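Local coordinates for clostripain-related protein (Bacteroides thetaiotaomicron, PDB 5L20) that probably acts as a clostripain-like cysteine peptidase of family C11, this chain being an N-terminal alpha/beta piece of the longer protein, at residues 11-16 with 46-51; 32-37 with 61-66. All blocks are in the same frame, centred on the assembly; numbering follows the deposited sequence.

Contact 1 of 2, residues 11-16 with 46-51; sequences TVFMYL and RIIIFM
Phe13 and Phe50 lie side by side and point the same way. The edge of the Phe13 ring faces its neighbour strand, with CE1 3.6 Å from Phe50 CB and CD1 3.3 Å from Ile48 O. Further along this face, Tyr15 meets the Phe50 ring, Tyr15 CE1 standing 3.6 Å from Phe50 CD1. Their planes are inclined by 34°. All three aromatics carry CG anti to the backbone N (chi1 177° in Phe13), which sends the rings off in a common direction.

On the other face Leu16 swings its CG beside its own backbone N (chi1 -58°), and CD1 touches Ile49 CG2, at 4.1 Å, and also Met51 SD. Met14 CB rests on Ile49 CG1 at 4.0 Å.

Between the two faces runs a regular parallel ladder. Val12 and Met14 each donate from N and accept at O; the run opens with Val12 N to Arg46 O (2.9 Å) and closes with Leu16 N to Phe50 O (2.8 Å).

Outside the pair, Thr11 OG1 bonds to Thr102 and Ser100, and Ser100 also takes Arg46 NH1. Strands 10-16 and 45-52 are the two strands of a beta-alpha-beta unit: helix 23-37 connects them and packs on Ile47 and Met51, while strands 104-109 and 57-66 flank the pair in the sheet.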
loop_
_atom_site.group_PDB
_atom_site.type_symbol
_atom_site.label_atom_id
_atom_site.label_comp_id
_atom_site.label_asym_id
_atom_site.label_seq_id
_atom_site.Cartn_x
_atom_site.Cartn_y
_atom_site.Cartn_z
ATOM N N THR A 11 2.202 9.946 -6.207
ATOM C CA THR A 11 2.315 8.629 -5.612
ATOM C C THR A 11 0.942 8.195 -5.152
ATOM O O THR A 11 0.280 8.932 -4.382
ATOM C CB THR A 11 3.221 8.657 -4.377
ATOM O OG1 THR A 11 4.525 9.108 -4.742
ATOM C CG2 THR A 11 3.306 7.302 -3.743
ATOM N N VAL A 12 0.506 7.029 -5.619
ATOM C CA VAL A 12 -0.703 6.399 -5.103
ATOM C C VAL A 12 -0.246 5.364 -4.081
ATOM O O VAL A 12 0.459 4.401 -4.428
ATOM C CB VAL A 12 -1.535 5.716 -6.225
ATOM C CG1 VAL A 12 -2.737 4.996 -5.655
ATOM C CG2 VAL A 12 -1.980 6.751 -7.275
ATOM N N PHE A 13 -0.609 5.583 -2.819
ATOM C CA PHE A 13 -0.220 4.691 -1.739
ATOM C C PHE A 13 -1.384 3.800 -1.345
ATOM O O PHE A 13 -2.368 4.283 -0.785
ATOM C CB PHE A 13 0.273 5.509 -0.549
ATOM C CG PHE A 13 0.628 4.680 0.657
ATOM C CD1 PHE A 13 1.361 3.498 0.525
ATOM C CD2 PHE A 13 0.260 5.111 1.932
ATOM C CE1 PHE A 13 1.685 2.757 1.655
ATOM C CE2 PHE A 13 0.597 4.382 3.043
ATOM C CZ PHE A 13 1.300 3.208 2.916
ATOM N N MET A 14 -1.255 2.502 -1.610
ATOM C CA MET A 14 -2.237 1.519 -1.210
ATOM C C MET A 14 -1.805 0.960 0.141
ATOM O O MET A 14 -0.724 0.331 0.246
ATOM C CB MET A 14 -2.361 0.407 -2.249
ATOM C CG MET A 14 -3.473 -0.571 -1.880
ATOM S SD MET A 14 -3.771 -1.751 -3.214
ATOM C CE MET A 14 -5.359 -1.118 -3.735
ATOM N N TYR A 15 -2.657 1.145 1.134
ATOM C CA TYR A 15 -2.355 0.859 2.533
ATOM C C TYR A 15 -3.294 -0.235 3.031
ATOM O O TYR A 15 -4.525 -0.034 3.085
ATOM C CB TYR A 15 -2.530 2.153 3.349
ATOM C CG TYR A 15 -2.338 2.021 4.843
ATOM C CD1 TYR A 15 -1.134 1.562 5.344
ATOM C CD2 TYR A 15 -3.342 2.352 5.747
ATOM C CE1 TYR A 15 -0.919 1.451 6.708
ATOM C CE2 TYR A 15 -3.130 2.264 7.136
ATOM C CZ TYR A 15 -1.924 1.812 7.595
ATOM O OH TYR A 15 -1.699 1.658 8.932
ATOM N N LEU A 16 -2.706 -1.402 3.332
ATOM C CA LEU A 16 -3.460 -2.612 3.628
ATOM C C LEU A 16 -3.002 -3.167 4.980
ATOM O O LEU A 16 -2.298 -4.198 5.055
ATOM C CB LEU A 16 -3.304 -3.654 2.498
ATOM C CG LEU A 16 -3.735 -3.154 1.115
ATOM C CD1 LEU A 16 -3.206 -4.115 0.040
ATOM C CD2 LEU A 16 -5.247 -3.039 1.062
ATOM N N ARG A 46 3.928 6.842 -9.361
ATOM C CA ARG A 46 4.334 5.564 -8.777
ATOM C C ARG A 46 3.185 4.991 -7.956
ATOM O O ARG A 46 2.399 5.747 -7.371
ATOM C CB ARG A 46 5.552 5.720 -7.866
ATOM C CG ARG A 46 6.893 6.076 -8.545
ATOM C CD ARG A 46 8.076 5.792 -7.574
ATOM N NE ARG A 46 9.339 6.406 -7.965
ATOM C CZ ARG A 46 9.662 7.682 -7.743
ATOM N NH1 ARG A 46 8.801 8.509 -7.145
ATOM N NH2 ARG A 46 10.840 8.151 -8.147
ATOM N N ILE A 47 3.121 3.667 -7.888
ATOM C CA ILE A 47 2.207 2.967 -7.001
ATOM C C ILE A 47 3.047 2.271 -5.939
ATOM O O ILE A 47 3.912 1.447 -6.279
ATOM C CB ILE A 47 1.344 1.927 -7.735
ATOM C CG1 ILE A 47 0.412 2.635 -8.730
ATOM C CG2 ILE A 47 0.541 1.131 -6.715
ATOM C CD1 ILE A 47 -0.401 1.723 -9.580
ATOM N N ILE A 48 2.803 2.610 -4.680
ATOM C CA ILE A 48 3.525 2.059 -3.536
ATOM C C ILE A 48 2.510 1.352 -2.651
ATOM O O ILE A 48 1.439 1.912 -2.387
ATOM C CB ILE A 48 4.223 3.165 -2.715
ATOM C CG1 ILE A 48 5.154 4.022 -3.581
ATOM C CG2 ILE A 48 4.887 2.554 -1.468
ATOM C CD1 ILE A 48 6.314 3.214 -4.188
ATOM N N ILE A 49 2.811 0.131 -2.215
ATOM C CA ILE A 49 1.895 -0.652 -1.420
ATOM C C ILE A 49 2.527 -1.064 -0.104
ATOM O O ILE A 49 3.664 -1.548 -0.093
ATOM C CB ILE A 49 1.426 -1.904 -2.179
ATOM C CG1 ILE A 49 0.874 -1.468 -3.549
ATOM C CG2 ILE A 49 0.437 -2.692 -1.339
ATOM C CD1 ILE A 49 0.210 -2.562 -4.350
ATOM N N PHE A 50 1.823 -0.813 0.998
ATOM C CA PHE A 50 2.146 -1.366 2.312
ATOM C C PHE A 50 1.137 -2.444 2.588
ATOM O O PHE A 50 -0.066 -2.174 2.613
ATOM C CB PHE A 50 2.085 -0.303 3.411
ATOM C CG PHE A 50 2.226 -0.836 4.811
ATOM C CD1 PHE A 50 1.118 -1.291 5.528
ATOM C CD2 PHE A 50 3.489 -0.849 5.426
ATOM C CE1 PHE A 50 1.264 -1.732 6.863
ATOM C CE2 PHE A 50 3.639 -1.285 6.740
ATOM C CZ PHE A 50 2.536 -1.726 7.463
ATOM N N MET A 51 1.590 -3.676 2.813
ATOM C CA MET A 51 0.651 -4.725 3.161
ATOM C C MET A 51 1.154 -5.590 4.308
ATOM O O MET A 51 2.283 -6.101 4.253
ATOM C CB MET A 51 0.328 -5.613 1.957
ATOM C CG MET A 51 -0.645 -6.691 2.342
ATOM S SD MET A 51 -1.193 -7.634 0.923
ATOM C CE MET A 51 -2.051 -8.951 1.755
#

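Contact 2 of 2, residues 32-37 with 61-66; sequences DLESVV and FELAYE
Leu33 reaches Leu63 first, though loosely: its CD2 stops 4.3 Å from Leu63 CD1.

Glu34 lays its aliphatic part across Leu63 at about a right angle. Its CG lies beside the backbone N (chi1 -75°) and the chain is extended beyond, so that CG comes to 3.6 Å from Leu63 CD1 and the carboxylate carbon CD to 3.7 Å from Leu63 CD2. Both oxygens continue past the leucine to the next strand, where His72 NE2 bonds OE2 and Ser70 OG bonds OE1. His72 in turn stacks on Phe61, whose ring has Leu63 CD2 at its edge, in plane.

Val37, buried at the end of the helix, divides its two methyls along the strand. CG2 sits 4.1 Å from Leu63 CD1, while CG1, anti to the backbone N (chi1 172°), packs 3.6 Å from Ala64 O and also approaches Tyr65 CB. The carbonyl of Val37 faces the tyrosine, its O 3.4 Å from Tyr65 CD1, oblique to the ring. Ile47 of the adjoining strand and Leu42 of the following loop also press on Val37.

Helix 23-37 thus lies against strand 57-66 as a layer over the sheet, their short axes 34° apart. The join between these two segments is apolar, built on Leu63, Val37 and the aliphatic part of Glu34, and the one charged group taking part is bonded at both oxygens by strand 69-79. A carboxylate so close to His72 would probably favour the protonated imidazole.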
loop_
_atom_site.group_PDB
_atom_site.type_symbol
_atom_site.label_atom_id
_atom_site.label_comp_id
_atom_site.label_asym_id
_atom_site.label_seq_id
_atom_site.Cartn_x
_atom_site.Cartn_y
_atom_site.Cartn_z
ATOM N N ASP A 32 -5.605 -7.327 -9.339
ATOM C CA ASP A 32 -6.441 -6.494 -10.201
ATOM C C ASP A 32 -5.771 -5.164 -10.539
ATOM O O ASP A 32 -5.798 -4.698 -11.679
ATOM C CB ASP A 32 -7.792 -6.220 -9.531
ATOM C CG ASP A 32 -8.731 -7.412 -9.571
ATOM O OD1 ASP A 32 -8.404 -8.463 -10.188
ATOM O OD2 ASP A 32 -9.831 -7.284 -9.002
ATOM N N LEU A 33 -5.149 -4.530 -9.544
ATOM C CA LEU A 33 -4.475 -3.281 -9.823
ATOM C C LEU A 33 -3.267 -3.492 -10.734
ATOM O O LEU A 33 -2.999 -2.665 -11.603
ATOM C CB LEU A 33 -4.079 -2.605 -8.513
ATOM C CG LEU A 33 -3.440 -1.215 -8.608
ATOM C CD1 LEU A 33 -4.381 -0.219 -9.255
ATOM C CD2 LEU A 33 -2.994 -0.693 -7.222
ATOM N N GLU A 34 -2.558 -4.598 -10.552
ATOM C CA GLU A 34 -1.431 -4.918 -11.436
ATOM C C GLU A 34 -1.848 -5.045 -12.900
ATOM O O GLU A 34 -1.060 -4.731 -13.796
ATOM C CB GLU A 34 -0.738 -6.206 -10.993
ATOM C CG GLU A 34 0.110 -6.046 -9.768
ATOM C CD GLU A 34 1.169 -7.127 -9.624
ATOM O OE1 GLU A 34 2.080 -7.215 -10.481
ATOM O OE2 GLU A 34 1.101 -7.873 -8.637
ATOM N N SER A 35 -3.083 -5.490 -13.151
ATOM C CA SER A 35 -3.513 -5.632 -14.533
ATOM C C SER A 35 -3.567 -4.249 -15.199
ATOM O O SER A 35 -3.425 -4.145 -16.408
ATOM C CB SER A 35 -4.863 -6.368 -14.629
ATOM O OG SER A 35 -5.953 -5.545 -14.231
ATOM N N VAL A 36 -3.738 -3.179 -14.408
ATOM C CA VAL A 36 -3.679 -1.812 -14.933
ATOM C C VAL A 36 -2.240 -1.323 -15.169
ATOM O O VAL A 36 -1.957 -0.642 -16.158
ATOM C CB VAL A 36 -4.394 -0.820 -13.967
ATOM C CG1 VAL A 36 -4.234 0.635 -14.416
ATOM C CG2 VAL A 36 -5.882 -1.191 -13.839
ATOM N N VAL A 37 -1.333 -1.664 -14.256
ATOM C CA VAL A 37 0.083 -1.304 -14.412
ATOM C C VAL A 37 0.646 -1.891 -15.695
ATOM O O VAL A 37 1.445 -1.250 -16.372
ATOM C CB VAL A 37 0.915 -1.768 -13.196
ATOM C CG1 VAL A 37 2.444 -1.576 -13.428
ATOM C CG2 VAL A 37 0.459 -1.000 -11.961
ATOM N N PHE A 61 6.288 -2.201 -0.994
ATOM C CA PHE A 61 6.836 -2.462 -2.325
ATOM C C PHE A 61 6.226 -1.559 -3.386
ATOM O O PHE A 61 5.169 -0.928 -3.163
ATOM C CB PHE A 61 6.655 -3.951 -2.726
ATOM C CG PHE A 61 5.217 -4.410 -2.828
ATOM C CD1 PHE A 61 4.546 -4.868 -1.703
ATOM C CD2 PHE A 61 4.576 -4.445 -4.049
ATOM C CE1 PHE A 61 3.234 -5.333 -1.794
ATOM C CE2 PHE A 61 3.243 -4.897 -4.149
ATOM C CZ PHE A 61 2.597 -5.339 -3.038
ATOM N N GLU A 62 6.892 -1.485 -4.527
ATOM C CA GLU A 62 6.425 -0.672 -5.634
ATOM C C GLU A 62 5.907 -1.567 -6.752
ATOM O O GLU A 62 6.470 -2.635 -7.006
ATOM C CB GLU A 62 7.544 0.239 -6.149
ATOM C CG GLU A 62 7.150 1.061 -7.365
ATOM C CD GLU A 62 8.208 2.067 -7.765
ATOM O OE1 GLU A 62 9.263 2.109 -7.098
ATOM O OE2 GLU A 62 7.984 2.843 -8.728
ATOM N N LEU A 63 4.794 -1.164 -7.379
ATOM C CA LEU A 63 4.348 -1.796 -8.624
ATOM C C LEU A 63 4.867 -0.962 -9.746
ATOM O O LEU A 63 4.541 0.224 -9.837
ATOM C CB LEU A 63 2.825 -1.860 -8.717
ATOM C CG LEU A 63 2.077 -2.807 -7.810
ATOM C CD1 LEU A 63 0.617 -2.767 -8.260
ATOM C CD2 LEU A 63 2.649 -4.212 -7.884
ATOM N N ALA A 64 5.668 -1.555 -10.615
ATOM C CA ALA A 64 6.185 -0.785 -11.726
ATOM C C ALA A 64 6.077 -1.551 -13.029
ATOM O O ALA A 64 5.803 -2.746 -13.050
ATOM C CB ALA A 64 7.619 -0.383 -11.464
ATOM N N TYR A 65 6.263 -0.823 -14.116
ATOM C CA TYR A 65 6.209 -1.411 -15.440
ATOM C C TYR A 65 7.637 -1.506 -15.962
ATOM O O TYR A 65 8.336 -0.502 -16.044
ATOM C CB TYR A 65 5.332 -0.566 -16.356
ATOM C CG TYR A 65 5.142 -1.117 -17.748
ATOM C CD1 TYR A 65 4.257 -2.163 -17.988
ATOM C CD2 TYR A 65 5.835 -0.579 -18.829
ATOM C CE1 TYR A 65 4.073 -2.666 -19.267
ATOM C CE2 TYR A 65 5.658 -1.076 -20.113
ATOM C CZ TYR A 65 4.775 -2.117 -20.323
ATOM O OH TYR A 65 4.592 -2.612 -21.594
ATOM N N GLU A 66 8.079 -2.716 -16.282
ATOM C CA GLU A 66 9.451 -2.920 -16.733
ATOM C C GLU A 66 9.495 -4.051 -17.748
ATOM O O GLU A 66 8.851 -5.083 -17.551
ATOM C CB GLU A 66 10.376 -3.224 -15.546
#

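Contact 1 and contact 2 have centres about 11 Å apart and meet in the same mixed sheet, where strands 45-52 and 57-66 run antiparallel as neighbours. Ile49 N to Phe61 O and Ile47 O to Leu63 N are probable hydrogen bonds that stitch the two together. Along the chain the segments alternate: 11-16, then 32-37, then 46-51, then 61-66. Helix 23-37, which supplies one half of contact 2, is the connection between the two strands of contact 1. Contact 1 lies in the interior of the sheet, its centre about 2 Å from the chain centre, whereas contact 2 joins the C-terminal part of the helix to strand 57-66, farther out, consistent with the alpha/beta core of a clostripain-like peptidase.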